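ORF 37 (Human herpesvirus 8 type M, PDB 3POV) cuts DNA as a magnesium-dependent endo- and exonuclease of the PDDEXK superfamily, processing branched viral DNA intermediates so that unit-length genomes can be packaged. Local coordinates at residues A[16-21]-A[74-79]; A[212-217]-A[386-391]; A[291-296]-A[309-314]; A[410-415]-A[433-438]. One frame throughout, in Å; residues are numbered along the deposited sequence.

Interaction 1: residues A[16-21]-A[74-79]; sequences DYLVDT and SKVGEF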
loop_
_atom_site.group_PDB
_atom_site.type_symbol
_atom_site.label_atom_id
_atom_site.label_comp_id
_atom_site.label_asym_id
_atom_site.label_seq_id
_atom_site.Cartn_x
_atom_site.Cartn_y
_atom_site.Cartn_z
ATOM N N ASP A 16 32.727 5.088 4.796
ATOM C CA ASP A 16 32.729 3.634 4.873
ATOM C C ASP A 16 31.827 3.064 3.789
ATOM O O ASP A 16 30.755 3.603 3.515
ATOM C CB ASP A 16 32.244 3.165 6.247
ATOM C CG ASP A 16 33.044 3.768 7.382
ATOM O OD1 ASP A 16 34.028 4.484 7.104
ATOM O OD2 ASP A 16 32.686 3.524 8.554
ATOM N N TYR A 17 32.263 1.972 3.173
ATOM C CA TYR A 17 31.501 1.361 2.094
ATOM C C TYR A 17 30.508 0.340 2.627
ATOM O O TYR A 17 30.892 -0.635 3.274
ATOM C CB TYR A 17 32.439 0.709 1.080
ATOM C CG TYR A 17 33.466 1.662 0.524
ATOM C CD1 TYR A 17 33.121 2.603 -0.437
ATOM C CD2 TYR A 17 34.782 1.627 0.963
ATOM C CE1 TYR A 17 34.055 3.482 -0.948
ATOM C CE2 TYR A 17 35.726 2.501 0.459
ATOM C CZ TYR A 17 35.358 3.426 -0.496
ATOM O OH TYR A 17 36.296 4.297 -1.000
ATOM N N LEU A 18 29.227 0.578 2.361
ATOM C CA LEU A 18 28.190 -0.367 2.736
ATOM C C LEU A 18 28.560 -1.751 2.226
ATOM O O LEU A 18 28.644 -2.700 2.996
ATOM C CB LEU A 18 26.837 0.047 2.156
ATOM C CG LEU A 18 25.744 0.428 3.154
ATOM C CD1 LEU A 18 24.374 0.165 2.555
ATOM C CD2 LEU A 18 25.904 -0.337 4.460
ATOM N N VAL A 19 28.783 -1.853 0.920
ATOM C CA VAL A 19 29.092 -3.127 0.284
ATOM C C VAL A 19 30.087 -3.943 1.107
ATOM O O VAL A 19 29.982 -5.167 1.184
ATOM C CB VAL A 19 29.650 -2.922 -1.139
ATOM C CG1 VAL A 19 29.447 -4.178 -1.968
ATOM C CG2 VAL A 19 28.978 -1.732 -1.805
ATOM N N ASP A 20 31.045 -3.260 1.727
ATOM C CA ASP A 20 32.052 -3.924 2.547
ATOM C C ASP A 20 31.419 -4.607 3.751
ATOM O O ASP A 20 31.961 -5.571 4.285
ATOM C CB ASP A 20 33.119 -2.929 3.003
ATOM C CG ASP A 20 34.182 -2.701 1.952
ATOM O OD1 ASP A 20 34.990 -1.761 2.110
ATOM O OD2 ASP A 20 34.208 -3.465 0.966
ATOM N N THR A 21 30.262 -4.104 4.164
ATOM C CA THR A 21 29.539 -4.664 5.301
ATOM C C THR A 21 28.358 -5.583 4.935
ATOM O O THR A 21 27.914 -6.357 5.775
ATOM C CB THR A 21 29.080 -3.565 6.303
ATOM O OG1 THR A 21 27.994 -2.814 5.748
ATOM C CG2 THR A 21 30.231 -2.632 6.634
ATOM N N SER A 74 23.538 8.294 -1.286
ATOM C CA SER A 74 24.975 8.471 -1.376
ATOM C C SER A 74 25.622 7.259 -0.716
ATOM O O SER A 74 26.647 6.746 -1.174
ATOM C CB SER A 74 25.392 9.759 -0.670
ATOM O OG SER A 74 26.723 10.104 -0.988
ATOM N N LYS A 75 24.989 6.791 0.354
ATOM C CA LYS A 75 25.482 5.659 1.119
ATOM C C LYS A 75 25.212 4.327 0.413
ATOM O O LYS A 75 26.067 3.444 0.398
ATOM C CB LYS A 75 24.834 5.653 2.504
ATOM C CG LYS A 75 25.473 4.698 3.493
ATOM C CD LYS A 75 26.854 5.173 3.895
ATOM C CE LYS A 75 27.525 4.171 4.813
ATOM N NZ LYS A 75 28.820 4.682 5.335
ATOM N N VAL A 76 24.028 4.188 -0.178
ATOM C CA VAL A 76 23.611 2.909 -0.743
ATOM C C VAL A 76 23.511 2.924 -2.265
ATOM O O VAL A 76 23.052 1.960 -2.873
ATOM C CB VAL A 76 22.251 2.465 -0.176
ATOM C CG1 VAL A 76 22.237 2.608 1.334
ATOM C CG2 VAL A 76 21.131 3.282 -0.795
ATOM N N GLY A 77 23.935 4.019 -2.883
ATOM C CA GLY A 77 23.899 4.116 -4.329
ATOM C C GLY A 77 24.577 2.936 -4.997
ATOM O O GLY A 77 23.981 2.250 -5.825
ATOM N N GLU A 78 25.830 2.697 -4.622
ATOM C CA GLU A 78 26.644 1.652 -5.237
ATOM C C GLU A 78 26.066 0.257 -5.035
ATOM O O GLU A 78 26.126 -0.584 -5.932
ATOM C CB GLU A 78 28.072 1.699 -4.689
ATOM N N PHE A 79 25.512 0.017 -3.852
ATOM C CA PHE A 79 24.978 -1.296 -3.518
ATOM C C PHE A 79 23.806 -1.693 -4.405
ATOM O O PHE A 79 23.780 -2.795 -4.947
ATOM C CB PHE A 79 24.561 -1.355 -2.049
ATOM C CG PHE A 79 23.890 -2.642 -1.666
ATOM C CD1 PHE A 79 24.637 -3.773 -1.387
ATOM C CD2 PHE A 79 22.508 -2.722 -1.594
ATOM C CE1 PHE A 79 24.020 -4.961 -1.038
ATOM C CE2 PHE A 79 21.886 -3.906 -1.246
ATOM C CZ PHE A 79 22.642 -5.027 -0.967
#

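Interaction 2: residues A[212-217]-A[386-391]; sequences SPQNGI and VEEYIG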
loop_
_atom_site.group_PDB
_atom_site.type_symbol
_atom_site.label_atom_id
_atom_site.label_comp_id
_atom_site.label_asym_id
_atom_site.label_seq_id
_atom_site.Cartn_x
_atom_site.Cartn_y
_atom_site.Cartn_z
ATOM N N SER A 212 6.027 11.148 -1.075
ATOM C CA SER A 212 5.355 12.387 -1.435
ATOM C C SER A 212 6.394 13.440 -1.791
ATOM O O SER A 212 7.217 13.821 -0.959
ATOM C CB SER A 212 4.497 12.882 -0.275
ATOM O OG SER A 212 3.798 14.053 -0.645
ATOM N N PRO A 213 6.381 13.903 -3.041
ATOM C CA PRO A 213 7.337 14.956 -3.401
ATOM C C PRO A 213 6.960 16.298 -2.773
ATOM O O PRO A 213 7.817 17.160 -2.642
ATOM C CB PRO A 213 7.234 15.015 -4.927
ATOM C CG PRO A 213 5.861 14.500 -5.228
ATOM C CD PRO A 213 5.570 13.460 -4.186
ATOM N N GLN A 214 5.702 16.458 -2.371
ATOM C CA GLN A 214 5.230 17.731 -1.831
ATOM C C GLN A 214 5.453 17.928 -0.332
ATOM O O GLN A 214 5.589 19.065 0.124
ATOM C CB GLN A 214 3.760 17.976 -2.190
ATOM C CG GLN A 214 3.546 18.394 -3.640
ATOM C CD GLN A 214 4.400 19.597 -4.038
ATOM O OE1 GLN A 214 4.048 20.746 -3.761
ATOM N NE2 GLN A 214 5.526 19.333 -4.697
ATOM N N ASN A 215 5.498 16.842 0.436
ATOM C CA ASN A 215 5.700 16.970 1.883
ATOM C C ASN A 215 6.701 15.990 2.483
ATOM O O ASN A 215 7.207 16.199 3.587
ATOM C CB ASN A 215 4.365 16.876 2.630
ATOM C CG ASN A 215 3.573 15.634 2.262
ATOM O OD1 ASN A 215 3.986 14.504 2.547
ATOM N ND2 ASN A 215 2.420 15.839 1.630
ATOM N N GLY A 216 6.980 14.918 1.757
ATOM C CA GLY A 216 7.878 13.888 2.238
ATOM C C GLY A 216 7.474 13.232 3.551
ATOM O O GLY A 216 8.326 12.685 4.253
ATOM N N ILE A 217 6.189 13.278 3.897
ATOM C CA ILE A 217 5.735 12.611 5.118
ATOM C C ILE A 217 4.796 11.433 4.844
ATOM O O ILE A 217 4.540 10.622 5.730
ATOM C CB ILE A 217 5.090 13.589 6.131
ATOM C CG1 ILE A 217 3.650 13.915 5.746
ATOM C CG2 ILE A 217 5.933 14.853 6.270
ATOM C CD1 ILE A 217 2.931 14.735 6.789
ATOM N N VAL A 386 -0.468 9.122 -6.122
ATOM C CA VAL A 386 -0.438 8.959 -7.568
ATOM C C VAL A 386 -0.776 10.286 -8.248
ATOM O O VAL A 386 -0.280 10.576 -9.333
ATOM C CB VAL A 386 -1.405 7.835 -8.036
ATOM C CG1 VAL A 386 -1.652 7.912 -9.535
ATOM C CG2 VAL A 386 -0.856 6.476 -7.658
ATOM N N GLU A 387 -1.617 11.085 -7.596
ATOM C CA GLU A 387 -1.954 12.419 -8.083
ATOM C C GLU A 387 -0.709 13.293 -8.207
ATOM O O GLU A 387 -0.497 13.943 -9.231
ATOM C CB GLU A 387 -2.945 13.105 -7.143
ATOM C CG GLU A 387 -4.346 12.535 -7.142
ATOM C CD GLU A 387 -5.337 13.465 -6.463
ATOM O OE1 GLU A 387 -6.064 13.008 -5.554
ATOM O OE2 GLU A 387 -5.381 14.659 -6.834
ATOM N N GLU A 388 0.105 13.315 -7.155
ATOM C CA GLU A 388 1.314 14.128 -7.145
ATOM C C GLU A 388 2.281 13.698 -8.240
ATOM O O GLU A 388 2.971 14.525 -8.830
ATOM C CB GLU A 388 2.013 14.045 -5.789
ATOM C CG GLU A 388 1.171 14.488 -4.613
ATOM C CD GLU A 388 1.939 14.419 -3.309
ATOM O OE1 GLU A 388 1.553 13.628 -2.425
ATOM O OE2 GLU A 388 2.940 15.147 -3.169
ATOM N N TYR A 389 2.333 12.400 -8.505
ATOM C CA TYR A 389 3.242 11.870 -9.512
ATOM C C TYR A 389 2.703 12.092 -10.919
ATOM O O TYR A 389 3.356 11.739 -11.903
ATOM C CB TYR A 389 3.490 10.383 -9.275
ATOM C CG TYR A 389 4.515 10.080 -8.206
ATOM C CD1 TYR A 389 5.731 9.494 -8.536
ATOM C CD2 TYR A 389 4.271 10.374 -6.868
ATOM C CE1 TYR A 389 6.673 9.205 -7.571
ATOM C CE2 TYR A 389 5.216 10.088 -5.889
ATOM C CZ TYR A 389 6.416 9.504 -6.251
ATOM O OH TYR A 389 7.371 9.218 -5.299
ATOM N N ILE A 390 1.511 12.673 -11.007
ATOM C CA ILE A 390 0.876 12.942 -12.292
ATOM C C ILE A 390 0.789 14.436 -12.569
ATOM O O ILE A 390 0.935 14.870 -13.709
ATOM C CB ILE A 390 -0.547 12.351 -12.358
ATOM C CG1 ILE A 390 -0.502 10.823 -12.380
ATOM C CG2 ILE A 390 -1.278 12.869 -13.589
ATOM C CD1 ILE A 390 -1.870 10.177 -12.368
ATOM N N GLY A 391 0.541 15.216 -11.522
ATOM C CA GLY A 391 0.434 16.659 -11.647
ATOM C C GLY A 391 1.787 17.343 -11.613
ATOM O O GLY A 391 2.159 17.954 -10.611
#

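Interaction 3: residues A[291-296]-A[309-314]; sequences VEYVGL and YDQEWE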
loop_
_atom_site.group_PDB
_atom_site.type_symbol
_atom_site.label_atom_id
_atom_site.label_comp_id
_atom_site.label_asym_id
_atom_site.label_seq_id
_atom_site.Cartn_x
_atom_site.Cartn_y
_atom_site.Cartn_z
ATOM N N VAL A 291 -18.613 -9.682 4.443
ATOM C CA VAL A 291 -19.653 -8.752 4.029
ATOM C C VAL A 291 -20.594 -8.448 5.189
ATOM O O VAL A 291 -21.038 -9.352 5.899
ATOM C CB VAL A 291 -20.487 -9.329 2.871
ATOM C CG1 VAL A 291 -21.624 -8.385 2.511
ATOM C CG2 VAL A 291 -19.607 -9.610 1.662
ATOM N N GLU A 292 -20.903 -7.170 5.372
ATOM C CA GLU A 292 -21.801 -6.745 6.434
ATOM C C GLU A 292 -22.964 -5.955 5.859
ATOM O O GLU A 292 -22.772 -5.101 4.992
ATOM C CB GLU A 292 -21.052 -5.888 7.451
ATOM C CG GLU A 292 -21.928 -5.313 8.551
ATOM C CD GLU A 292 -21.176 -4.340 9.441
ATOM O OE1 GLU A 292 -20.804 -3.259 8.949
ATOM O OE2 GLU A 292 -20.956 -4.656 10.631
ATOM N N TYR A 293 -24.169 -6.245 6.340
ATOM C CA TYR A 293 -25.349 -5.499 5.921
ATOM C C TYR A 293 -25.489 -4.214 6.723
ATOM O O TYR A 293 -25.569 -4.241 7.951
ATOM C CB TYR A 293 -26.621 -6.339 6.062
ATOM C CG TYR A 293 -27.882 -5.512 5.941
ATOM C CD1 TYR A 293 -28.398 -5.181 4.696
ATOM C CD2 TYR A 293 -28.541 -5.044 7.069
ATOM C CE1 TYR A 293 -29.541 -4.418 4.579
ATOM C CE2 TYR A 293 -29.686 -4.282 6.962
ATOM C CZ TYR A 293 -30.182 -3.972 5.715
ATOM O OH TYR A 293 -31.323 -3.212 5.596
ATOM N N VAL A 294 -25.512 -3.088 6.023
ATOM C CA VAL A 294 -25.636 -1.788 6.672
ATOM C C VAL A 294 -26.945 -1.128 6.262
ATOM O O VAL A 294 -27.091 -0.687 5.124
ATOM C CB VAL A 294 -24.460 -0.867 6.300
ATOM C CG1 VAL A 294 -24.544 0.430 7.073
ATOM C CG2 VAL A 294 -23.132 -1.569 6.565
ATOM N N GLY A 295 -27.899 -1.076 7.188
ATOM C CA GLY A 295 -29.208 -0.507 6.913
ATOM C C GLY A 295 -29.206 1.009 6.824
ATOM O O GLY A 295 -28.147 1.644 6.826
ATOM N N LEU A 296 -30.399 1.594 6.750
ATOM C CA LEU A 296 -30.529 3.044 6.640
ATOM C C LEU A 296 -30.194 3.765 7.939
ATOM O O LEU A 296 -30.715 3.427 9.004
ATOM C CB LEU A 296 -31.933 3.436 6.185
ATOM C CG LEU A 296 -32.173 3.422 4.676
ATOM C CD1 LEU A 296 -33.427 4.215 4.343
ATOM C CD2 LEU A 296 -30.968 3.997 3.946
ATOM N N TYR A 309 -25.904 -2.468 1.148
ATOM C CA TYR A 309 -26.920 -1.523 1.604
ATOM C C TYR A 309 -28.328 -2.010 1.286
ATOM O O TYR A 309 -29.302 -1.524 1.856
ATOM C CB TYR A 309 -26.676 -0.132 1.005
ATOM C CG TYR A 309 -25.334 0.437 1.394
ATOM C CD1 TYR A 309 -25.099 0.876 2.688
ATOM C CD2 TYR A 309 -24.294 0.513 0.477
ATOM C CE1 TYR A 309 -23.873 1.384 3.057
ATOM C CE2 TYR A 309 -23.063 1.019 0.838
ATOM C CZ TYR A 309 -22.858 1.455 2.130
ATOM O OH TYR A 309 -21.636 1.957 2.500
ATOM N N ASP A 310 -28.429 -2.974 0.376
ATOM C CA ASP A 310 -29.724 -3.501 -0.026
ATOM C C ASP A 310 -30.164 -4.604 0.933
ATOM O O ASP A 310 -29.406 -5.527 1.227
ATOM C CB ASP A 310 -29.662 -4.023 -1.461
ATOM C CG ASP A 310 -31.035 -4.267 -2.051
ATOM O OD1 ASP A 310 -32.038 -3.952 -1.376
ATOM O OD2 ASP A 310 -31.115 -4.771 -3.191
ATOM N N GLN A 311 -31.396 -4.502 1.416
ATOM C CA GLN A 311 -31.900 -5.411 2.438
ATOM C C GLN A 311 -31.844 -6.882 2.013
ATOM O O GLN A 311 -31.879 -7.778 2.856
ATOM C CB GLN A 311 -33.321 -5.023 2.834
ATOM C CG GLN A 311 -33.574 -5.107 4.322
ATOM C CD GLN A 311 -34.754 -5.986 4.653
ATOM O OE1 GLN A 311 -34.689 -7.208 4.517
ATOM N NE2 GLN A 311 -35.848 -5.367 5.087
ATOM N N GLU A 312 -31.751 -7.125 0.709
ATOM C CA GLU A 312 -31.604 -8.480 0.188
ATOM C C GLU A 312 -30.344 -9.146 0.729
ATOM O O GLU A 312 -30.173 -10.361 0.628
ATOM C CB GLU A 312 -31.560 -8.462 -1.339
ATOM C CG GLU A 312 -30.540 -7.496 -1.905
ATOM C CD GLU A 312 -30.185 -7.806 -3.341
ATOM O OE1 GLU A 312 -30.201 -8.998 -3.719
ATOM O OE2 GLU A 312 -29.874 -6.857 -4.087
ATOM N N TRP A 313 -29.458 -8.345 1.305
ATOM C CA TRP A 313 -28.224 -8.883 1.840
ATOM C C TRP A 313 -28.299 -9.085 3.353
ATOM O O TRP A 313 -27.373 -9.627 3.962
ATOM C CB TRP A 313 -27.046 -7.994 1.451
ATOM C CG TRP A 313 -26.634 -8.159 0.028
ATOM C CD1 TRP A 313 -27.043 -7.421 -1.042
ATOM C CD2 TRP A 313 -25.727 -9.142 -0.480
ATOM N NE1 TRP A 313 -26.434 -7.880 -2.185
ATOM C CE2 TRP A 313 -25.625 -8.939 -1.868
ATOM C CE3 TRP A 313 -24.993 -10.173 0.107
ATOM C CZ2 TRP A 313 -24.820 -9.730 -2.680
ATOM C CZ3 TRP A 313 -24.191 -10.951 -0.694
ATOM C CH2 TRP A 313 -24.109 -10.728 -2.075
ATOM N N GLU A 314 -29.408 -8.661 3.956
ATOM C CA GLU A 314 -29.644 -8.919 5.374
ATOM C C GLU A 314 -29.982 -10.387 5.629
ATOM O O GLU A 314 -30.695 -11.018 4.855
ATOM C CB GLU A 314 -30.766 -8.038 5.908
ATOM C CG GLU A 314 -31.013 -8.218 7.386
ATOM C CD GLU A 314 -32.143 -7.351 7.884
ATOM O OE1 GLU A 314 -32.845 -6.756 7.038
ATOM O OE2 GLU A 314 -32.325 -7.253 9.118
#

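Interaction 4: residues A[410-415]-A[433-438]; sequences FFRKRG and VEIPTL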
loop_
_atom_site.group_PDB
_atom_site.type_symbol
_atom_site.label_atom_id
_atom_site.label_comp_id
_atom_site.label_asym_id
_atom_site.label_seq_id
_atom_site.Cartn_x
_atom_site.Cartn_y
_atom_site.Cartn_z
ATOM N N PHE A 410 -9.864 -15.012 -2.680
ATOM C CA PHE A 410 -10.262 -15.935 -1.617
ATOM C C PHE A 410 -9.589 -17.289 -1.829
ATOM O O PHE A 410 -9.711 -17.893 -2.893
ATOM C CB PHE A 410 -11.789 -16.067 -1.562
ATOM C CG PHE A 410 -12.484 -14.804 -1.132
ATOM C CD1 PHE A 410 -12.987 -14.674 0.152
ATOM C CD2 PHE A 410 -12.600 -13.731 -2.000
ATOM C CE1 PHE A 410 -13.612 -13.503 0.558
ATOM C CE2 PHE A 410 -13.226 -12.558 -1.600
ATOM C CZ PHE A 410 -13.732 -12.442 -0.321
ATOM N N PHE A 411 -8.868 -17.750 -0.815
ATOM C CA PHE A 411 -8.043 -18.951 -0.926
ATOM C C PHE A 411 -8.549 -20.099 -0.055
ATOM O O PHE A 411 -9.240 -19.872 0.935
ATOM C CB PHE A 411 -6.596 -18.626 -0.530
ATOM C CG PHE A 411 -5.873 -17.752 -1.515
ATOM C CD1 PHE A 411 -5.044 -18.312 -2.477
ATOM C CD2 PHE A 411 -6.015 -16.370 -1.476
ATOM C CE1 PHE A 411 -4.370 -17.514 -3.386
ATOM C CE2 PHE A 411 -5.347 -15.564 -2.386
ATOM C CZ PHE A 411 -4.522 -16.134 -3.341
ATOM N N ARG A 412 -8.194 -21.326 -0.428
ATOM C CA ARG A 412 -8.437 -22.510 0.410
ATOM C C ARG A 412 -7.180 -23.373 0.433
ATOM O O ARG A 412 -6.392 -23.354 -0.518
ATOM C CB ARG A 412 -9.636 -23.337 -0.092
ATOM C CG ARG A 412 -9.417 -24.010 -1.451
ATOM C CD ARG A 412 -10.582 -24.920 -1.857
ATOM N NE ARG A 412 -10.433 -25.422 -3.222
ATOM C CZ ARG A 412 -9.705 -26.488 -3.555
ATOM N NH1 ARG A 412 -9.059 -27.176 -2.618
ATOM N NH2 ARG A 412 -9.618 -26.867 -4.826
ATOM N N LYS A 413 -6.983 -24.116 1.516
ATOM C CA LYS A 413 -5.834 -25.012 1.601
ATOM C C LYS A 413 -5.983 -26.128 0.577
ATOM O O LYS A 413 -7.098 -26.583 0.317
ATOM C CB LYS A 413 -5.702 -25.603 3.003
ATOM C CG LYS A 413 -5.504 -24.565 4.094
ATOM C CD LYS A 413 -5.273 -25.221 5.447
ATOM C CE LYS A 413 -5.106 -24.180 6.541
ATOM N NZ LYS A 413 -6.344 -23.371 6.724
ATOM N N ARG A 414 -4.866 -26.546 -0.016
ATOM C CA ARG A 414 -4.869 -27.658 -0.964
ATOM C C ARG A 414 -5.336 -28.958 -0.301
ATOM O O ARG A 414 -5.027 -29.226 0.861
ATOM C CB ARG A 414 -3.475 -27.869 -1.555
ATOM C CG ARG A 414 -2.976 -26.739 -2.449
ATOM C CD ARG A 414 -1.612 -27.078 -3.031
ATOM N NE ARG A 414 -1.112 -26.050 -3.939
ATOM C CZ ARG A 414 -1.164 -26.126 -5.266
ATOM N NH1 ARG A 414 -1.696 -27.187 -5.856
ATOM N NH2 ARG A 414 -0.681 -25.139 -6.006
ATOM N N GLY A 415 -6.085 -29.756 -1.052
ATOM C CA GLY A 415 -6.512 -31.062 -0.597
ATOM C C GLY A 415 -5.696 -32.161 -1.251
ATOM O O GLY A 415 -4.937 -31.913 -2.190
ATOM N N VAL A 433 1.687 -22.734 -2.697
ATOM C CA VAL A 433 0.721 -21.697 -2.341
ATOM C C VAL A 433 -0.715 -22.232 -2.358
ATOM O O VAL A 433 -1.032 -23.175 -3.085
ATOM C CB VAL A 433 0.842 -20.437 -3.242
ATOM C CG1 VAL A 433 0.291 -20.708 -4.636
ATOM C CG2 VAL A 433 0.117 -19.258 -2.610
ATOM N N GLU A 434 -1.577 -21.625 -1.547
ATOM C CA GLU A 434 -2.968 -22.047 -1.461
ATOM C C GLU A 434 -3.694 -21.865 -2.787
ATOM O O GLU A 434 -3.164 -21.268 -3.720
ATOM C CB GLU A 434 -3.695 -21.311 -0.334
ATOM C CG GLU A 434 -3.064 -21.543 1.025
ATOM C CD GLU A 434 -3.947 -21.090 2.169
ATOM O OE1 GLU A 434 -3.414 -20.833 3.271
ATOM O OE2 GLU A 434 -5.174 -20.991 1.966
ATOM N N ILE A 435 -4.908 -22.395 -2.864
ATOM C CA ILE A 435 -5.673 -22.374 -4.099
ATOM C C ILE A 435 -6.733 -21.286 -4.056
ATOM O O ILE A 435 -7.505 -21.198 -3.097
ATOM C CB ILE A 435 -6.332 -23.749 -4.387
ATOM C CG1 ILE A 435 -5.256 -24.806 -4.647
ATOM C CG2 ILE A 435 -7.296 -23.655 -5.567
ATOM C CD1 ILE A 435 -5.802 -26.169 -4.921
ATOM N N PRO A 436 -6.757 -20.439 -5.095
ATOM C CA PRO A 436 -7.740 -19.363 -5.214
ATOM C C PRO A 436 -9.077 -19.893 -5.716
ATOM O O PRO A 436 -9.129 -20.586 -6.731
ATOM C CB PRO A 436 -7.108 -18.438 -6.256
ATOM C CG PRO A 436 -6.318 -19.360 -7.120
ATOM C CD PRO A 436 -5.784 -20.423 -6.202
ATOM N N THR A 437 -10.148 -19.552 -5.007
ATOM C CA THR A 437 -11.486 -20.004 -5.356
ATOM C C THR A 437 -12.325 -18.850 -5.909
ATOM O O THR A 437 -13.124 -19.030 -6.832
ATOM C CB THR A 437 -12.194 -20.621 -4.132
ATOM O OG1 THR A 437 -12.416 -19.608 -3.145
ATOM C CG2 THR A 437 -11.338 -21.736 -3.523
ATOM N N LEU A 438 -12.125 -17.662 -5.343
ATOM C CA LEU A 438 -12.882 -16.477 -5.726
ATOM C C LEU A 438 -11.970 -15.277 -5.971
ATOM O O LEU A 438 -10.923 -15.142 -5.338
ATOM C CB LEU A 438 -13.859 -16.100 -4.614
ATOM C CG LEU A 438 -15.338 -16.460 -4.690
ATOM C CD1 LEU A 438 -16.069 -15.694 -3.600
ATOM C CD2 LEU A 438 -15.923 -16.134 -6.056
HETATM O O HOH W 1 -12.013 -20.057 -0.496
HETATM O O HOH W 2 -5.494 -20.456 5.945
#

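Interaction 1: residues A[16-21]-A[74-79]
Lys75 supplies the polar half of this contact, reaching from its helix to the backbone that leads into residues 18-21. Its ammonium donates to a main-chain carbonyl, Lys75 NZ to Asp16 O, over 2.9 Å. The donor comes in 32° out of the carbonyl plane. Lys75 has CG anti to the backbone N (chi1 -168°), bends once at chi2 and then runs straight, which carries NZ well off the helix. Ser14 O accepts from the same ammonium and Asp11 O does so weakly, so several carbonyls of the N-terminal chain gather round one charge. The Asp16 carboxylate does not touch it: Asp16 OD2 stays 5.2 Å from Lys75 NZ, close enough to favour the positive charge, though probably only mildly.

The apolar half is carried by Leu18 and Val76, whose side chains lie alongside each other and point the same way. One methyl of each does the touching, Leu18 CD1 against Val76 CG1 at 3.5 Å. Behind it, Leu18 CB rests 3.9 Å from Lys75 O. Further along, Val19 makes a looser approach, with Val19 CG2 4.4 Å from Phe79 CB.

A structural contact away from the metal site, it lays the N-terminal segment along the last turns of helix 63-80. Leu34 of helix 29-34 also meets Leu18, Gln30 of that helix meets Phe79, and Leu37 packs on both Lys75 and Val76.

Interaction 2: residues A[212-217]-A[386-391]
Glu388 OE2 receives the backbone of one loop residue and lies beside the hydroxyl of another. Gln214 N donates to Glu388 OE2 over 3.2 Å, arriving nearly along the carboxylate C-O axis with the bond bent to 142°. Ser212 OG sits astride the carboxylate, 2.9 Å from both Glu388 OE1 and Glu388 OE2, and its single proton may go to either. Glu388 CG lies anti to its own carbonyl carbon (chi1 -59°) and the chain is extended beyond it, which sends the carboxylate from the helix end to the turn.

Carbon atoms crowd the same oxygen. Pro213 CD lies 3.3 Å from Glu388 OE2, and Gln214 CB approaches Glu388 OE2 to 3.1 Å. The same proline carbon also meets Tyr389, Pro213 CD lying 3.8 Å from Tyr389 CE2; the tyrosine hydroxyl itself bonds to Gln211 O. Within the loop, Asn215 OD1 accepts from Ile217 N at 2.9 Å, an Asx turn that shapes the chain after the gripped residues.

The contact ties the connection between strands 210-211 and 218-220 to the C-terminal end of helix 374-388. Helix 114-126 flanks both partners, with Cys121 against Pro213 and Tyr389, while helix 448-469 packs on Ile217.

Interaction 3: residues A[291-296]-A[309-314]
Tyr293 turns its ring into the loop 309-314, at an outer strand of the nine-stranded sheet of this PDDEXK nuclease; strand 306-308 pairs with strand 291-293 and leads straight into that loop. Glu314 lies over one face of the ring in a CH-pi contact: Glu314 CB stands 3.7 Å from the ring centroid of Tyr293, only 6° off the normal. From there the extended Glu314 chain follows the ring outward, and its carboxylate ends up stacked, nearly parallel to the ring plane. The opposite face is met toward its rim by the backbone N of Gly295. At the edge, near the plane, Asp310 O lies 3.5 Å from Tyr293 CE1. The ring is thus held between a loop side chain and its own following backbone. CG of Tyr293 stands opposite the backbone N (chi1 167°), and this swings the ring out against the short 3-10 turn at 311-313, where the Gln311 amide is turned 84° to it.

Val294 and Tyr309 form a second meeting, their side chains alongside and pointing the same way, with Val294 CB 4.0 Å from Tyr309 CE1. Trp313, the last residue of the turn, bonds through NE1 to Asn366 OD1 of strand 359-369, while Glu292, just before Tyr293 in the strand, packs on a phosphate of the bound DNA. At the far end of the Tyr293 ring, the hydroxyl oxygen OH comes within 3.2 Å of Gln311 CG.

Interaction 4: residues A[410-415]-A[433-438]
Phe410 and Thr437 meet at a classic beta bulge, where Thr437 and Leu438 both face Phe410. Phe410 O takes a straight bond from Thr437 N at 2.7 Å and a weak one from Leu438 N at 3.4 Å; Thr437 OG1 is 3.2 Å from Phe410 O, its proton unsettled, and is also hydrogen-bonded to a water. Phe410 N is satisfied by Leu438 O at 2.9 Å. Past the bulge, Arg412 and Ile435 form a hydrogen-bonded antiparallel pair, Arg412 N giving to Ile435 O at 2.8 Å and Ile435 N to Arg412 O.

Beyond the strand, Arg414 NE reaches Val433 O at 3.0 Å. Ile435 CD1 lies over one guanidinium face of each of Arg412 and Arg414; Arg412, its CG between backbone N and carbonyl carbon (chi1 67°), extends beside Ile435. Arg412 NH1 forms a salt bridge with Asp418, and Arg414 NH2 bonds to Asp430 O. A water takes a bond from Lys413 NZ.

Strands 403-412 and 435-443 lie between strands 243-250 and 342-347; helix 181-197 packs on Phe411, whose side chain is about 8 Å from a bound magnesium ion.

Interactions 3 and 4 reach the same nine-stranded sheet, one at its outer strand and one between two inner strands, with nearest atoms about 7 Å apart. Interaction 4 is buried and built chiefly of backbone hydrogen bonds; interaction 3, partly buried, has no hydrogen bond across its segments and relies on a ring and its neighbours. Interaction 2, also buried, centres on one carboxylate, and its helix 374-388 precedes strand 403-412 of interaction 4 in the chain. Interaction 1, partly buried, belongs to the helical N-terminal part, its centre about 56 Å from that of interaction 3, and pairs a lysine-carbonyl bond with methyl packing.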